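Local coordinates for protein methionine gamma-lyase (Trichomonas vaginalis, PDB 1PFF) that belongs to the Cys/Met metabolism family of pyridoxal-phosphate-dependent enzymes, whose fold is that of the PLP-dependent aminotransferase clan, at residues A[263-268]-A[279-284]; A[212-217]-A[325-330]. One frame throughout, in Å; residues are numbered along the deposited sequence.

Contact 1 of 2, residues A[263-268]-A[279-284]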
loop_
_atom_site.group_PDB
_atom_site.type_symbol
_atom_site.label_atom_id
_atom_site.label_comp_id
_atom_site.label_asym_id
_atom_site.label_seq_id
_atom_site.Cartn_x
_atom_site.Cartn_y
_atom_site.Cartn_z
ATOM N N ASP A 263 -30.650 -13.321 14.175
ATOM C CA ASP A 263 -31.230 -11.975 14.127
ATOM C C ASP A 263 -30.950 -11.182 15.412
ATOM O O ASP A 263 -31.064 -9.953 15.429
ATOM C CB ASP A 263 -32.741 -12.035 13.839
ATOM C CG ASP A 263 -33.058 -12.274 12.356
ATOM O OD1 ASP A 263 -32.229 -11.942 11.483
ATOM O OD2 ASP A 263 -34.121 -12.788 11.953
ATOM N N ASN A 264 -30.576 -11.891 16.479
ATOM C CA ASN A 264 -30.329 -11.277 17.780
ATOM C C ASN A 264 -28.876 -11.286 18.265
ATOM O O ASN A 264 -28.607 -11.031 19.440
ATOM C CB ASN A 264 -31.248 -11.892 18.826
ATOM C CG ASN A 264 -32.640 -11.331 18.747
ATOM O OD1 ASN A 264 -32.923 -10.276 19.315
ATOM N ND2 ASN A 264 -33.512 -12.007 18.010
ATOM N N CYS A 265 -27.950 -11.577 17.356
ATOM C CA CYS A 265 -26.530 -11.429 17.640
ATOM C C CYS A 265 -26.099 -10.008 17.292
ATOM O O CYS A 265 -26.385 -9.504 16.205
ATOM C CB CYS A 265 -25.713 -12.460 16.870
ATOM S SG CYS A 265 -26.052 -14.160 17.384
ATOM N N HIS A 266 -25.414 -9.370 18.232
ATOM C CA HIS A 266 -25.013 -7.980 18.089
ATOM C C HIS A 266 -23.485 -7.875 18.070
ATOM O O HIS A 266 -22.903 -7.479 17.054
ATOM C CB HIS A 266 -25.651 -7.127 19.198
ATOM C CG HIS A 266 -27.143 -7.283 19.298
ATOM N ND1 HIS A 266 -28.029 -6.409 18.704
ATOM C CD2 HIS A 266 -27.903 -8.216 19.920
ATOM C CE1 HIS A 266 -29.268 -6.794 18.953
ATOM N NE2 HIS A 266 -29.221 -7.889 19.690
ATOM N N VAL A 267 -22.847 -8.264 19.175
ATOM C CA VAL A 267 -21.386 -8.244 19.311
ATOM C C VAL A 267 -20.755 -9.278 18.378
ATOM O O VAL A 267 -19.739 -9.019 17.720
ATOM C CB VAL A 267 -20.968 -8.498 20.781
ATOM C CG1 VAL A 267 -19.466 -8.729 20.909
ATOM C CG2 VAL A 267 -21.410 -7.343 21.656
ATOM N N VAL A 268 -21.369 -10.454 18.330
ATOM C CA VAL A 268 -21.043 -11.459 17.328
ATOM C C VAL A 268 -21.779 -11.085 16.023
ATOM O O VAL A 268 -23.007 -11.006 15.999
ATOM C CB VAL A 268 -21.459 -12.861 17.823
ATOM C CG1 VAL A 268 -21.060 -13.926 16.829
ATOM C CG2 VAL A 268 -20.846 -13.149 19.194
ATOM N N SER A 279 -15.589 -11.893 16.708
ATOM C CA SER A 279 -16.524 -13.019 16.704
ATOM C C SER A 279 -17.503 -12.910 15.543
ATOM O O SER A 279 -18.144 -11.861 15.356
ATOM C CB SER A 279 -17.269 -13.110 18.034
ATOM O OG SER A 279 -16.355 -13.356 19.085
ATOM N N LEU A 280 -17.578 -13.981 14.748
ATOM C CA LEU A 280 -18.485 -14.052 13.598
ATOM C C LEU A 280 -19.327 -15.326 13.630
ATOM O O LEU A 280 -18.887 -16.364 14.127
ATOM C CB LEU A 280 -17.722 -13.957 12.268
ATOM C CG LEU A 280 -16.791 -12.755 12.044
ATOM C CD1 LEU A 280 -15.919 -12.980 10.820
ATOM C CD2 LEU A 280 -17.563 -11.437 11.932
ATOM N N ILE A 281 -20.531 -15.242 13.067
ATOM C CA ILE A 281 -21.505 -16.328 13.156
ATOM C C ILE A 281 -22.269 -16.443 11.836
ATOM O O ILE A 281 -22.439 -15.453 11.110
ATOM C CB ILE A 281 -22.451 -16.102 14.379
ATOM C CG1 ILE A 281 -23.225 -17.378 14.751
ATOM C CG2 ILE A 281 -23.412 -14.919 14.147
ATOM C CD1 ILE A 281 -23.743 -17.375 16.196
ATOM N N GLN A 282 -22.713 -17.658 11.528
ATOM C CA GLN A 282 -23.469 -17.913 10.314
ATOM C C GLN A 282 -24.306 -19.168 10.448
ATOM O O GLN A 282 -24.037 -20.032 11.289
ATOM C CB GLN A 282 -22.539 -18.047 9.103
ATOM C CG GLN A 282 -21.628 -19.262 9.161
ATOM C CD GLN A 282 -20.783 -19.439 7.914
ATOM O OE1 GLN A 282 -20.439 -18.463 7.241
ATOM N NE2 GLN A 282 -20.434 -20.685 7.611
ATOM N N HIS A 283 -25.317 -19.253 9.594
ATOM C CA HIS A 283 -26.136 -20.448 9.449
ATOM C C HIS A 283 -25.909 -20.867 8.007
ATOM O O HIS A 283 -26.486 -20.268 7.094
ATOM C CB HIS A 283 -27.602 -20.110 9.705
ATOM C CG HIS A 283 -28.546 -21.232 9.403
ATOM N ND1 HIS A 283 -28.772 -22.274 10.277
ATOM C CD2 HIS A 283 -29.328 -21.470 8.325
ATOM C CE1 HIS A 283 -29.654 -23.105 9.751
ATOM N NE2 HIS A 283 -30.003 -22.644 8.565
ATOM N N PRO A 284 -25.024 -21.841 7.801
ATOM C CA PRO A 284 -24.582 -22.217 6.450
ATOM C C PRO A 284 -25.714 -22.574 5.481
ATOM O O PRO A 284 -25.673 -22.116 4.343
ATOM C CB PRO A 284 -23.681 -23.432 6.698
ATOM C CG PRO A 284 -23.204 -23.262 8.109
ATOM C CD PRO A 284 -24.341 -22.628 8.845
HETATM O O HOH W 1 -18.032 -9.116 15.565
#
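V268 sets its CG1 methyl against the branch point of I281, 3.6 Å from I281 CB, and the two side chains cross at about a right angle. The contact lies at the edge of the smaller, C-terminal sheet of this PLP-enzyme fold, where the chain entering edge strand 269-270 meets the start of its parallel neighbour 280-282. The two methyls of V268 divide the work. CG1, trans to the V268 nitrogen (chi1 -177°), also comes within 3.7 Å of I281 CG2, whereas V268 CG2 meets the CB of S279 at 3.8 Å. At the far end of I281, CD1 is 4.1 Å from C265 SG, a looser apolar touch. The backbones meet through a CA-H...O contact of 3.5 Å from V268 CA to S279 O, with 144° at the hydrogen. The strand pairing follows one residue on, where S269 bonds to the backbones of both S279 and I281. D322 OD2, on helix 316-328, accepts from the backbone N of H266 and of V268. S279 OG is held apart from the valine, bonded to E314 OE1 and G312 N. L309 and I307 of strand 306-310 pack against V268 and I281 respectively. One water bridges the two segments, donating at 2.8 Å to V267 O and 2.8 Å to S279 O.

Contact 2 of 2, residues A[212-217]-A[325-330]. With EDO (1,2-ethanediol), chain I; EDO (1,2-ethanediol), chain H; EDO (1,2-ethanediol), chain G.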
loop_
_atom_site.group_PDB
_atom_site.type_symbol
_atom_site.label_atom_id
_atom_site.label_comp_id
_atom_site.label_asym_id
_atom_site.label_seq_id
_atom_site.Cartn_x
_atom_site.Cartn_y
_atom_site.Cartn_z
ATOM N N GLU A 212 -18.420 -24.297 26.549
ATOM C CA GLU A 212 -18.993 -24.794 27.799
ATOM C C GLU A 212 -20.309 -24.097 28.146
ATOM O O GLU A 212 -21.257 -24.744 28.614
ATOM C CB GLU A 212 -17.971 -24.691 28.937
ATOM C CG GLU A 212 -16.831 -25.689 28.758
ATOM C CD GLU A 212 -15.704 -25.513 29.759
ATOM O OE1 GLU A 212 -14.814 -26.395 29.804
ATOM O OE2 GLU A 212 -15.700 -24.503 30.489
ATOM N N PHE A 213 -20.380 -22.792 27.885
ATOM C CA PHE A 213 -21.619 -22.039 28.101
ATOM C C PHE A 213 -22.730 -22.604 27.204
ATOM O O PHE A 213 -23.860 -22.824 27.662
ATOM C CB PHE A 213 -21.418 -20.530 27.844
ATOM C CG PHE A 213 -22.650 -19.838 27.326
ATOM C CD1 PHE A 213 -23.687 -19.499 28.192
ATOM C CD2 PHE A 213 -22.788 -19.557 25.969
ATOM C CE1 PHE A 213 -24.851 -18.881 27.715
ATOM C CE2 PHE A 213 -23.943 -18.942 25.482
ATOM C CZ PHE A 213 -24.979 -18.602 26.363
ATOM N N LEU A 214 -22.400 -22.847 25.935
ATOM C CA LEU A 214 -23.381 -23.326 24.958
ATOM C C LEU A 214 -23.839 -24.740 25.299
ATOM O O LEU A 214 -25.028 -25.065 25.164
ATOM C CB LEU A 214 -22.807 -23.289 23.543
ATOM C CG LEU A 214 -22.494 -21.933 22.894
ATOM C CD1 LEU A 214 -21.587 -22.142 21.681
ATOM C CD2 LEU A 214 -23.768 -21.207 22.502
ATOM N N HIS A 215 -22.890 -25.555 25.750
ATOM C CA HIS A 215 -23.125 -26.939 26.184
ATOM C C HIS A 215 -24.165 -27.001 27.302
ATOM O O HIS A 215 -24.926 -27.964 27.397
ATOM C CB HIS A 215 -21.807 -27.566 26.658
ATOM C CG HIS A 215 -21.901 -29.027 26.990
ATOM N ND1 HIS A 215 -22.049 -30.004 26.028
ATOM C CD2 HIS A 215 -21.844 -29.679 28.178
ATOM C CE1 HIS A 215 -22.083 -31.193 26.607
ATOM N NE2 HIS A 215 -21.967 -31.023 27.912
ATOM N N GLU A 216 -24.193 -25.973 28.143
ATOM C CA GLU A 216 -25.111 -25.941 29.269
ATOM C C GLU A 216 -26.416 -25.194 29.000
ATOM O O GLU A 216 -27.362 -25.310 29.784
ATOM C CB GLU A 216 -24.404 -25.392 30.508
ATOM C CG GLU A 216 -23.410 -26.387 31.079
ATOM C CD GLU A 216 -22.683 -25.877 32.305
ATOM O OE1 GLU A 216 -22.957 -24.739 32.744
ATOM O OE2 GLU A 216 -21.830 -26.624 32.826
ATOM N N HIS A 217 -26.480 -24.451 27.896
ATOM C CA HIS A 217 -27.687 -23.685 27.568
ATOM C C HIS A 217 -28.817 -24.550 26.995
ATOM O O HIS A 217 -28.607 -25.294 26.041
ATOM C CB HIS A 217 -27.371 -22.537 26.604
ATOM C CG HIS A 217 -28.489 -21.554 26.464
ATOM N ND1 HIS A 217 -28.439 -20.286 27.003
ATOM C CD2 HIS A 217 -29.700 -21.660 25.865
ATOM C CE1 HIS A 217 -29.568 -19.653 26.736
ATOM N NE2 HIS A 217 -30.355 -20.469 26.056
ATOM N N GLN A 325 -28.577 -13.809 25.426
ATOM C CA GLN A 325 -29.754 -13.013 25.097
ATOM C C GLN A 325 -30.471 -13.551 23.851
ATOM O O GLN A 325 -31.705 -13.677 23.840
ATOM C CB GLN A 325 -29.355 -11.541 24.922
ATOM C CG GLN A 325 -30.505 -10.609 24.546
ATOM C CD GLN A 325 -30.775 -10.575 23.039
ATOM O OE1 GLN A 325 -29.846 -10.650 22.232
ATOM N NE2 GLN A 325 -32.038 -10.461 22.667
ATOM N N ALA A 326 -29.694 -13.874 22.819
ATOM C CA ALA A 326 -30.229 -14.402 21.562
ATOM C C ALA A 326 -30.870 -15.784 21.729
ATOM O O ALA A 326 -31.996 -16.023 21.276
ATOM C CB ALA A 326 -29.129 -14.446 20.502
ATOM N N LEU A 327 -30.142 -16.684 22.386
ATOM C CA LEU A 327 -30.599 -18.053 22.595
ATOM C C LEU A 327 -31.808 -18.145 23.525
ATOM O O LEU A 327 -32.687 -18.971 23.294
ATOM C CB LEU A 327 -29.451 -18.929 23.106
ATOM C CG LEU A 327 -28.335 -19.140 22.077
ATOM C CD1 LEU A 327 -27.027 -19.468 22.769
ATOM C CD2 LEU A 327 -28.704 -20.207 21.039
ATOM N N ASP A 328 -31.859 -17.296 24.556
ATOM C CA ASP A 328 -33.000 -17.278 25.488
ATOM C C ASP A 328 -34.335 -17.013 24.786
ATOM O O ASP A 328 -35.375 -17.454 25.254
ATOM C CB ASP A 328 -32.807 -16.241 26.605
ATOM C CG ASP A 328 -31.840 -16.701 27.694
ATOM O OD1 ASP A 328 -31.456 -17.889 27.729
ATOM O OD2 ASP A 328 -31.411 -15.928 28.571
ATOM N N LEU A 329 -34.299 -16.295 23.666
ATOM C CA LEU A 329 -35.511 -15.953 22.919
ATOM C C LEU A 329 -36.129 -17.147 22.202
ATOM O O LEU A 329 -37.303 -17.123 21.829
ATOM C CB LEU A 329 -35.216 -14.856 21.901
ATOM C CG LEU A 329 -34.928 -13.448 22.424
ATOM C CD1 LEU A 329 -34.579 -12.550 21.258
ATOM C CD2 LEU A 329 -36.092 -12.862 23.220
ATOM N N VAL A 330 -35.331 -18.188 22.013
ATOM C CA VAL A 330 -35.747 -19.351 21.242
ATOM C C VAL A 330 -36.129 -20.507 22.184
ATOM O O VAL A 330 -36.463 -21.617 21.751
ATOM C CB VAL A 330 -34.665 -19.661 20.156
ATOM C CG1 VAL A 330 -34.010 -21.026 20.314
ATOM C CG2 VAL A 330 -35.231 -19.425 18.764
HETATM C C1 EDO I . -27.419 -27.706 26.200
HETATM O O1 EDO I . -28.705 -28.255 26.438
HETATM C C2 EDO I . -26.819 -28.398 24.985
HETATM O O2 EDO I . -25.673 -27.717 24.504
HETATM C C1 EDO H . -29.135 -29.175 29.514
HETATM O O1 EDO H . -28.843 -30.245 28.626
HETATM C C2 EDO H . -27.826 -28.556 29.984
HETATM O O2 EDO H . -28.006 -28.020 31.285
HETATM C C1 EDO G . -25.513 -31.202 25.966
HETATM O O1 EDO G . -26.561 -30.809 26.837
HETATM C C2 EDO G . -26.112 -31.951 24.781
HETATM O O2 EDO G . -25.085 -32.631 24.081
#
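L327 presses on the end of the opposing helix with two parts of its side chain. Its CB sits off centre over one face of the H217 ring, a CH-pi contact 3.8 Å from the centroid and 26° from the ring normal. L327 CD1 reaches L214 CD2 at 3.7 Å, the two leucines crossing at about a right angle, and lies obliquely to the F213 ring, 4.1 Å from F213 CE2. H217 has just left helix 183-216, its N still bonded to L214 O at 3.2 Å. With CG trans to that nitrogen (chi1 -168°), the imidazole extends toward helix 316-328. The end of long helix 183-216 and the last helix pack against the smaller sheet of the C-terminal domain of the PLP-enzyme fold: F250 of strand 247-251 touches both L214 and L327, I248 packs on L214, and V261 of helix 255-263 touches L327. L323 and I320, about one and two turns before L327 on the last helix, pack against F213. On the solvent side the packing gives way to polar groups. The D328 carboxylate lies beside the edge of the H217 ring, its plane 28° from that of the ring, though this close approach is doubtful in detail; D328 OD2 makes a long, weak ion pair with K324. Farther from L327, the helix end carries three 1,2-ethanediol molecules, probably from the crystallisation liquor. The O2 of one makes a weak hydrogen bond to E216 O, 3.2 Å away, and another lays its C1 over a face of the H215 ring, 3.5 Å from H215 CE1.

How the contacts relate
Both contacts lie in the C-terminal domain, their centres about 13 Å apart. Contact 1 joins a loop to a strand at the sheet edge; contact 2 joins the ends of two helices farther from the chain's geometric centre. Helix 316-328 serves both, giving D322 to the loop of contact 1 and forming one side of contact 2, while helix 255-263 supplies L262 beside the first and V261 beside the second. N264 packs on A326 and L329, so the two touch directly. Contact 1 is only partly buried, with backbone carbonyls bridged by water; contact 2 is mainly buried side-chain packing, leucine against leucine and against aromatic rings, with a carboxylate on its more open side.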